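Local coordinates for thioesterase domain-containing protein (Pseudomonas aeruginosa, PDB 3F1T) that probably acts as a hotdog-fold thioesterase that hydrolyses acyl-CoA thioesters, perhaps 1,4-dihydroxy-2-naphthoyl-CoA, although its true substrate is not established, at residues Arg12-Ser15 with Ala16-His19; Gly52-Gly56 with Gly57-Thr61; Cys67-Ser70 with Thr71-Val74. All blocks are in the same frame, centred on the assembly; numbering follows the deposited sequence.

Contact 1. Residues Arg12-Ser15 with Ala16-His19; sequences RFLS and ALRH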
ATOM      1  N   ARG B  12      16.741  -5.033  23.731  1.00 21.16           N
ATOM      2  CA  ARG B  12      15.716  -5.362  24.723  1.00 19.41           C
ATOM      3  C   ARG B  12      14.323  -5.452  24.087  1.00 21.01           C
ATOM      4  O   ARG B  12      13.571  -6.400  24.330  1.00 22.76           O
ATOM      5  CB  ARG B  12      15.723  -4.302  25.826  1.00 20.04           C
ATOM      6  CG  ARG B  12      14.944  -4.689  27.065  1.00 20.62           C
ATOM      7  CD  ARG B  12      15.532  -4.056  28.312  1.00 22.96           C
ATOM      8  NE  ARG B  12      15.708  -2.607  28.192  1.00 23.29           N
ATOM      9  CZ  ARG B  12      14.871  -1.701  28.695  1.00 26.60           C
ATOM     10  NH1 ARG B  12      13.713  -2.079  29.234  1.00 21.46           N
ATOM     11  NH2 ARG B  12      15.170  -0.408  28.619  1.00 23.48           N
ATOM     12  N   PHE B  13      13.993  -4.460  23.268  1.00 19.22           N
ATOM     13  CA  PHE B  13      12.780  -4.468  22.457  1.00 19.63           C
ATOM     14  C   PHE B  13      12.627  -5.768  21.652  1.00 20.10           C
ATOM     15  O   PHE B  13      11.620  -6.461  21.776  1.00 20.85           O
ATOM     16  CB  PHE B  13      12.799  -3.242  21.537  1.00 18.30           C
ATOM     17  CG  PHE B  13      11.459  -2.884  20.936  1.00 21.54           C
ATOM     18  CD1 PHE B  13      10.587  -3.869  20.505  1.00 18.97           C
ATOM     19  CD2 PHE B  13      11.219  -1.578  20.529  1.00 20.38           C
ATOM     20  CE1 PHE B  13       9.463  -3.551  19.728  1.00 21.50           C
ATOM     21  CE2 PHE B  13      10.065  -1.241  19.835  1.00 19.32           C
ATOM     22  CZ  PHE B  13       9.162  -2.231  19.465  1.00 21.58           C
ATOM     23  N   LEU B  14      13.649  -6.123  20.875  1.00 19.26           N
ATOM     24  CA  LEU B  14      13.624  -7.338  20.054  1.00 20.77           C
ATOM     25  C   LEU B  14      13.400  -8.619  20.876  1.00 21.96           C
ATOM     26  O   LEU B  14      12.715  -9.548  20.434  1.00 21.89           O
ATOM     27  CB  LEU B  14      14.912  -7.449  19.230  1.00 18.94           C
ATOM     28  CG  LEU B  14      15.122  -8.625  18.265  1.00 18.71           C
ATOM     29  CD1 LEU B  14      13.924  -8.830  17.360  1.00 17.34           C
ATOM     30  CD2 LEU B  14      16.401  -8.417  17.446  1.00 14.06           C
ATOM     31  N   SER B  15      14.004  -8.670  22.062  1.00 24.17           N
ATOM     32  CA  SER B  15      13.896  -9.838  22.938  1.00 24.25           C
ATOM     33  C   SER B  15      12.477 -10.114  23.429  1.00 23.60           C
ATOM     34  O   SER B  15      12.157 -11.240  23.809  1.00 26.61           O
ATOM     35  CB  SER B  15      14.847  -9.707  24.125  1.00 21.38           C
ATOM     36  OG  SER B  15      14.408  -8.688  24.991  1.00 24.58           O
ATOM     37  N   ALA B  16      11.619  -9.100  23.413  1.00 24.94           N
ATOM     38  CA  ALA B  16      10.230  -9.292  23.819  1.00 23.30           C
ATOM     39  C   ALA B  16       9.397  -9.975  22.725  1.00 27.64           C
ATOM     40  O   ALA B  16       8.272 -10.421  22.974  1.00 24.39           O
ATOM     41  CB  ALA B  16       9.609  -7.982  24.209  1.00 22.92           C
ATOM     42  N   LEU B  17       9.920 -10.001  21.501  1.00 27.99           N
ATOM     43  CA  LEU B  17       9.141 -10.475  20.360  1.00 30.85           C
ATOM     44  C   LEU B  17       9.328 -11.975  20.201  1.00 32.32           C
ATOM     45  O   LEU B  17      10.038 -12.428  19.305  1.00 33.59           O
ATOM     46  CB  LEU B  17       9.569  -9.754  19.086  1.00 28.46           C
ATOM     47  CG  LEU B  17       8.941  -8.379  18.844  1.00 30.83           C
ATOM     48  CD1 LEU B  17       8.318  -7.809  20.100  1.00 29.33           C
ATOM     49  CD2 LEU B  17       9.950  -7.418  18.276  1.00 21.26           C
ATOM     50  N   ARG B  18       8.776 -12.731  21.143  1.00 37.56           N
ATOM     51  CA  ARG B  18       9.220 -14.105  21.381  1.00 42.24           C
ATOM     52  C   ARG B  18       8.804 -15.007  20.228  1.00 43.30           C
ATOM     53  O   ARG B  18       9.523 -15.939  19.861  1.00 45.86           O
ATOM     54  CB  ARG B  18       8.667 -14.635  22.709  1.00 41.65           C
ATOM     55  N   HIS B  19       7.690 -14.659  19.592  1.00 46.33           N
ATOM     56  CA  HIS B  19       7.075 -15.541  18.599  1.00 48.19           C
ATOM     57  C   HIS B  19       7.918 -15.631  17.326  1.00 47.41           C
ATOM     58  O   HIS B  19       7.790 -16.576  16.538  1.00 50.61           O
ATOM     59  CB  HIS B  19       5.643 -15.090  18.284  1.00 48.33           C
ATOM     60  CG  HIS B  19       5.562 -13.801  17.523  1.00 46.60           C
ATOM     61  ND1 HIS B  19       5.729 -13.735  16.154  1.00 51.21           N
ATOM     62  CD2 HIS B  19       5.186 -12.560  17.912  1.00 47.51           C
ATOM     63  CE1 HIS B  19       5.555 -12.488  15.748  1.00 47.04           C
ATOM     64  NE2 HIS B  19       5.219 -11.756  16.796  1.00 45.08           N
TER

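Contact 2. Residues Gly52-Gly56 with Gly57-Thr61; sequences GVVHG and GAITT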
ATOM      1  N   GLY B  52      18.972 -23.048   0.167  1.00 50.96           N
ATOM      2  CA  GLY B  52      19.283 -21.721   0.709  1.00 48.38           C
ATOM      3  C   GLY B  52      18.277 -20.620   0.401  1.00 46.71           C
ATOM      4  O   GLY B  52      18.592 -19.435   0.525  1.00 47.14           O
ATOM      5  N   VAL B  53      17.061 -21.003   0.014  1.00 45.32           N
ATOM      6  CA  VAL B  53      16.030 -20.030  -0.345  1.00 42.71           C
ATOM      7  C   VAL B  53      15.269 -19.517   0.881  1.00 41.74           C
ATOM      8  O   VAL B  53      14.718 -20.295   1.664  1.00 41.81           O
ATOM      9  CB  VAL B  53      15.034 -20.590  -1.390  1.00 43.59           C
ATOM     10  CG1 VAL B  53      13.935 -19.575  -1.681  1.00 39.74           C
ATOM     11  CG2 VAL B  53      15.765 -20.967  -2.675  1.00 42.71           C
ATOM     12  N   VAL B  54      15.251 -18.197   1.037  1.00 39.56           N
ATOM     13  CA  VAL B  54      14.557 -17.551   2.147  1.00 36.60           C
ATOM     14  C   VAL B  54      13.073 -17.332   1.848  1.00 36.52           C
ATOM     15  O   VAL B  54      12.704 -16.792   0.801  1.00 36.84           O
ATOM     16  CB  VAL B  54      15.214 -16.200   2.504  1.00 34.95           C
ATOM     17  CG1 VAL B  54      14.318 -15.399   3.433  1.00 32.69           C
ATOM     18  CG2 VAL B  54      16.582 -16.433   3.122  1.00 34.26           C
ATOM     19  N   HIS B  55      12.234 -17.715   2.807  1.00 33.93           N
ATOM     20  CA  HIS B  55      10.803 -17.507   2.722  1.00 31.02           C
ATOM     21  C   HIS B  55      10.440 -16.013   2.784  1.00 33.12           C
ATOM     22  O   HIS B  55      10.858 -15.292   3.708  1.00 32.59           O
ATOM     23  CB  HIS B  55      10.114 -18.279   3.850  1.00 31.35           C
ATOM     24  CG  HIS B  55       8.633 -18.087   3.897  1.00 28.84           C
ATOM     25  ND1 HIS B  55       7.833 -18.197   2.779  1.00 31.11           N
ATOM     26  CD2 HIS B  55       7.798 -17.841   4.937  1.00 25.53           C
ATOM     27  CE1 HIS B  55       6.578 -17.942   3.114  1.00 27.27           C
ATOM     28  NE2 HIS B  55       6.530 -17.725   4.418  1.00 26.11           N
ATOM     29  N   GLY B  56       9.562 -15.589   1.874  1.00 30.68           N
ATOM     30  CA  GLY B  56       9.090 -14.210   1.832  1.00 27.53           C
ATOM     31  C   GLY B  56       8.496 -13.744   3.142  1.00 27.27           C
ATOM     32  O   GLY B  56       8.661 -12.593   3.522  1.00 27.98           O
ATOM     33  N   GLY B  57       7.765 -14.620   3.824  1.00 26.46           N
ATOM     34  CA  GLY B  57       7.134 -14.249   5.096  1.00 23.18           C
ATOM     35  C   GLY B  57       8.119 -13.966   6.216  1.00 22.21           C
ATOM     36  O   GLY B  57       7.810 -13.236   7.153  1.00 22.22           O
ATOM     37  N   ALA B  58       9.302 -14.571   6.130  1.00 21.16           N
ATOM     38  CA  ALA B  58      10.414 -14.246   7.026  1.00 21.32           C
ATOM     39  C   ALA B  58      10.852 -12.797   6.862  1.00 22.14           C
ATOM     40  O   ALA B  58      11.100 -12.096   7.850  1.00 21.89           O
ATOM     41  CB  ALA B  58      11.606 -15.204   6.784  1.00 18.64           C
ATOM     42  N   ILE B  59      11.003 -12.371   5.609  1.00 23.60           N
ATOM     43  CA  ILE B  59      11.408 -11.007   5.295  1.00 22.90           C
ATOM     44  C   ILE B  59      10.362  -9.974   5.670  1.00 23.52           C
ATOM     45  O   ILE B  59      10.711  -8.909   6.160  1.00 23.76           O
ATOM     46  CB  ILE B  59      11.786 -10.840   3.818  1.00 26.56           C
ATOM     47  CG1 ILE B  59      13.091 -11.580   3.522  1.00 19.89           C
ATOM     48  CG2 ILE B  59      11.921  -9.363   3.471  1.00 21.09           C
ATOM     49  CD1 ILE B  59      13.175 -12.070   2.105  1.00 32.91           C
ATOM     50  N   THR B  60       9.086 -10.343   5.597  1.00 23.65           N
ATOM     51  CA  THR B  60       8.029  -9.502   6.154  1.00 24.33           C
ATOM     52  C   THR B  60       8.250  -9.253   7.634  1.00 23.40           C
ATOM     53  O   THR B  60       8.061  -8.139   8.123  1.00 26.00           O
ATOM     54  CB  THR B  60       6.631 -10.154   6.000  1.00 26.29           C
ATOM     55  OG1 THR B  60       6.269 -10.168   4.621  1.00 22.78           O
ATOM     56  CG2 THR B  60       5.578  -9.368   6.792  1.00 25.02           C
ATOM     57  N   THR B  61       8.398 -10.336   8.387  1.00 22.13           N
ATOM     58  CA  THR B  61       8.668 -10.213   9.807  1.00 19.62           C
ATOM     59  C   THR B  61       9.887  -9.333  10.041  1.00 16.75           C
ATOM     60  O   THR B  61       9.868  -8.460  10.900  1.00 18.91           O
ATOM     61  CB  THR B  61       8.915 -11.593  10.448  1.00 22.52           C
ATOM     62  OG1 THR B  61       7.741 -12.407  10.293  1.00 18.55           O
ATOM     63  CG2 THR B  61       9.221 -11.432  11.922  1.00 20.46           C
TER

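Contact 3. Residues Cys67-Ser70 with Thr71-Val74; sequences CGIS and TVCV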
ATOM      1  N   CYS B  67      10.964  -1.824  11.068  1.00 18.77           N
ATOM      2  CA  CYS B  67      10.205  -0.564  11.143  1.00 17.19           C
ATOM      3  C   CYS B  67       9.655  -0.278  12.540  1.00 18.58           C
ATOM      4  O   CYS B  67       9.770   0.833  13.060  1.00 17.12           O
ATOM      5  CB  CYS B  67       9.056  -0.563  10.132  1.00 20.04           C
ATOM      6  SG  CYS B  67       9.575  -0.594   8.397  1.00 18.27           S
ATOM      7  N   GLY B  68       9.023  -1.276  13.144  1.00 19.71           N
ATOM      8  CA  GLY B  68       8.537  -1.123  14.516  1.00 19.40           C
ATOM      9  C   GLY B  68       9.630  -0.654  15.453  1.00 20.33           C
ATOM     10  O   GLY B  68       9.448   0.304  16.229  1.00 21.41           O
ATOM     11  N   ILE B  69      10.782  -1.315  15.396  1.00 18.26           N
ATOM     12  CA  ILE B  69      11.810  -1.043  16.390  1.00 18.54           C
ATOM     13  C   ILE B  69      12.554   0.260  16.118  1.00 18.52           C
ATOM     14  O   ILE B  69      13.145   0.856  17.017  1.00 20.51           O
ATOM     15  CB  ILE B  69      12.784  -2.223  16.510  1.00 19.68           C
ATOM     16  CG1 ILE B  69      12.058  -3.437  17.095  1.00 14.82           C
ATOM     17  CG2 ILE B  69      13.956  -1.850  17.398  1.00 15.38           C
ATOM     18  CD1 ILE B  69      12.973  -4.631  17.324  1.00 17.31           C
ATOM     19  N   SER B  70      12.524   0.706  14.872  1.00 17.86           N
ATOM     20  CA  SER B  70      13.188   1.949  14.492  1.00 18.17           C
ATOM     21  C   SER B  70      12.546   3.169  15.130  1.00 18.95           C
ATOM     22  O   SER B  70      13.171   4.228  15.215  1.00 18.67           O
ATOM     23  CB  SER B  70      13.216   2.107  12.968  1.00 16.46           C
ATOM     24  OG  SER B  70      11.958   2.529  12.480  1.00 17.90           O
ATOM     25  N   THR B  71      11.364   2.988  15.713  1.00 20.43           N
ATOM     26  CA  THR B  71      10.746   4.053  16.504  1.00 19.63           C
ATOM     27  C   THR B  71      11.608   4.437  17.701  1.00 20.84           C
ATOM     28  O   THR B  71      11.465   5.536  18.226  1.00 21.33           O
ATOM     29  CB  THR B  71       9.337   3.664  17.008  1.00 17.29           C
ATOM     30  OG1 THR B  71       9.426   2.493  17.829  1.00 22.22           O
ATOM     31  CG2 THR B  71       8.419   3.369  15.847  1.00 17.59           C
ATOM     32  N   VAL B  72      12.485   3.530  18.149  1.00 23.53           N
ATOM     33  CA  VAL B  72      13.340   3.810  19.300  1.00 21.34           C
ATOM     34  C   VAL B  72      14.237   4.987  18.964  1.00 23.36           C
ATOM     35  O   VAL B  72      14.679   5.722  19.853  1.00 23.86           O
ATOM     36  CB  VAL B  72      14.206   2.598  19.752  1.00 21.25           C
ATOM     37  CG1 VAL B  72      13.341   1.386  20.099  1.00 18.76           C
ATOM     38  CG2 VAL B  72      15.275   2.243  18.704  1.00 24.33           C
ATOM     39  N   CYS B  73      14.424   5.224  17.673  1.00 23.45           N
ATOM     40  CA  CYS B  73      15.371   6.228  17.234  1.00 26.01           C
ATOM     41  C   CYS B  73      14.828   7.609  17.487  1.00 27.22           C
ATOM     42  O   CYS B  73      15.560   8.581  17.375  1.00 27.66           O
ATOM     43  CB  CYS B  73      15.690   6.075  15.752  1.00 25.67           C
ATOM     44  SG  CYS B  73      16.468   4.497  15.351  1.00 32.76           S
ATOM     45  N   VAL B  74      13.512   7.715  17.671  1.00 27.59           N
ATOM     46  CA  VAL B  74      12.896   9.026  17.833  1.00 26.78           C
ATOM     47  C   VAL B  74      12.175   9.233  19.153  1.00 25.54           C
ATOM     48  O   VAL B  74      11.730  10.335  19.440  1.00 27.48           O
ATOM     49  CB  VAL B  74      11.938   9.377  16.681  1.00 25.08           C
ATOM     50  CG1 VAL B  74      12.711   9.528  15.381  1.00 25.40           C
ATOM     51  CG2 VAL B  74      10.823   8.334  16.561  1.00 28.38           C
TER

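Contact 1. Residues Arg12-Ser15 with Ala16-His19
F13 and L17 meet because their first torsions send them to a common side of the chain: the F13 ring leaves with CG opposite its own N (chi1 -163°), while CG of L17 stands beside its backbone N and opposite its carbonyl carbon (chi1 -83°). The result is a local contact one turn apart, in which CD2 of L17 approaches the ring obliquely, 4.2 Å from F13 CE1. The same methyl lies 4.3 Å from L14 CD1, so this one branch of L17 touches both F13 and L14. The backbone tightens from helix toward 3-10 spacing. A16 N reaches F13 O at 3.1 Å, with only a weak bond to R12 O, and L17 N reaches L14 O at 3.0 Å. Both short bonds arrive well above the plane of the accepting carbonyl, as expected when the turn winds by three residues instead of four. S15 OG folds back along the chain and donates to R12 O at 2.5 Å, giving that carbonyl a side-chain donor where the backbone bond is weak. L17 then centres an inverse gamma turn, closed by a weak bond from R18 N to A16 O, before R18 and H19 enter a 3-10 segment. R12 and S15 are exposed and A16 is partly exposed, whereas F13, L14 and L17 are buried. H19 NE2 is hydrogen-bonded to H55 ND1 of the second subunit. Within the chain, the end of helix 4-15 rests on helix 56-70, through F13 and L14 on I69 and L14 and L17 on T65, ahead of strand 26-31.

Contact 2. Residues Gly52-Gly56 with Gly57-Thr61
The imidazole of H55 lies over the amide of G57, whose N sits 3.3 Å above the ring plane and over its centre. CG of H55 is opposite the backbone N (chi1 177°), which turns the ring back over the first helical turn. This is the tight part of the contact, and G57, having no side chain, leaves the ring room to lie there. H55 is the N-cap residue of helix 56-70. Its carbonyl receives weak bonds from A58 N (3.0 Å) and I59 N (3.5 Å), and regular helix bonding follows with T60 N to G56 O at 3.1 Å. One turn on, T61 OG1 and T61 N both donate to G57 O, each at 3.2 Å. The looser part is apolar: V54 CG1 meets I59 CD1 at 3.8 Å, the two side chains crossing at about a right angle, and reaches A58 CB only at 4.3 Å. Before it the extended loop runs away from the helix, taking V53 out to solvent, while I59 and T60 turn toward strand 83-90. L17 of the second subunit packs on H55, and D64 of that subunit packs on T60. A histidine-glycine-glycine sequence opening the central helix beside a subunit interface is characteristic of the PaaI-like hotdog thioesterases, where this helix start commonly adjoins the active site.

Contact 3. Residues Cys67-Ser70 with Thr71-Val74
Between C67-S70 and T71-V74 the backbone passes from alpha-helix into 3-10 winding, with V72 N bonded to I69 O at 3.0 Å and C73 N to S70 O at 2.9 Å. This is the C-terminal end of helix 56-70, the central helix of the hotdog fold. T71 ties the change of winding together: its OG1 lies between backbone N and carbonyl carbon (chi1 60°), which directs the hydroxyl back to G68 O, while T71 N adds a weak bond to the same oxygen. One residue earlier, S70 OG curls back in the same way and donates to C67 O at 2.8 Å; it is also hydrogen-bonded to T116 OG1 of strand 113-121, linking the helix to the sheet. On the apolar flank I69 CG2 and V72 CG1 lie side by side at 4.3 Å. V72 packs on F13 and I69 on A10, both of helix 4-15, whereas T71 and V74 pack on I114 of strand 113-121. C73 SG approaches S70 O at 3.3 Å. The hydroxyl of T71 meets its acceptor almost head-on: OG1 stands 2.7 Å from G68 O, at a C=O...OG1 angle of 172°.

How the contacts relate
Contacts 2 and 3 occupy the beginning and end of helix 56-70, their centres about 21 Å apart, while contact 1 closes helix 4-15. Contact 3 is the most buried and touches no other subunit; contacts 1 and 2 are partly buried, and both reach the second subunit. The two helix ends share 3-10 tightening and a serine hydroxyl folded onto a carbonyl three residues back, whereas the helix start combines weak bonds to the N-cap carbonyl with a ring over an amide. Contacts 1 and 3 pack directly, F13 CE2 lying 4.0 Å from G68 O. Contacts 1 and 2 do not touch within the chain but meet across the interface with the second subunit.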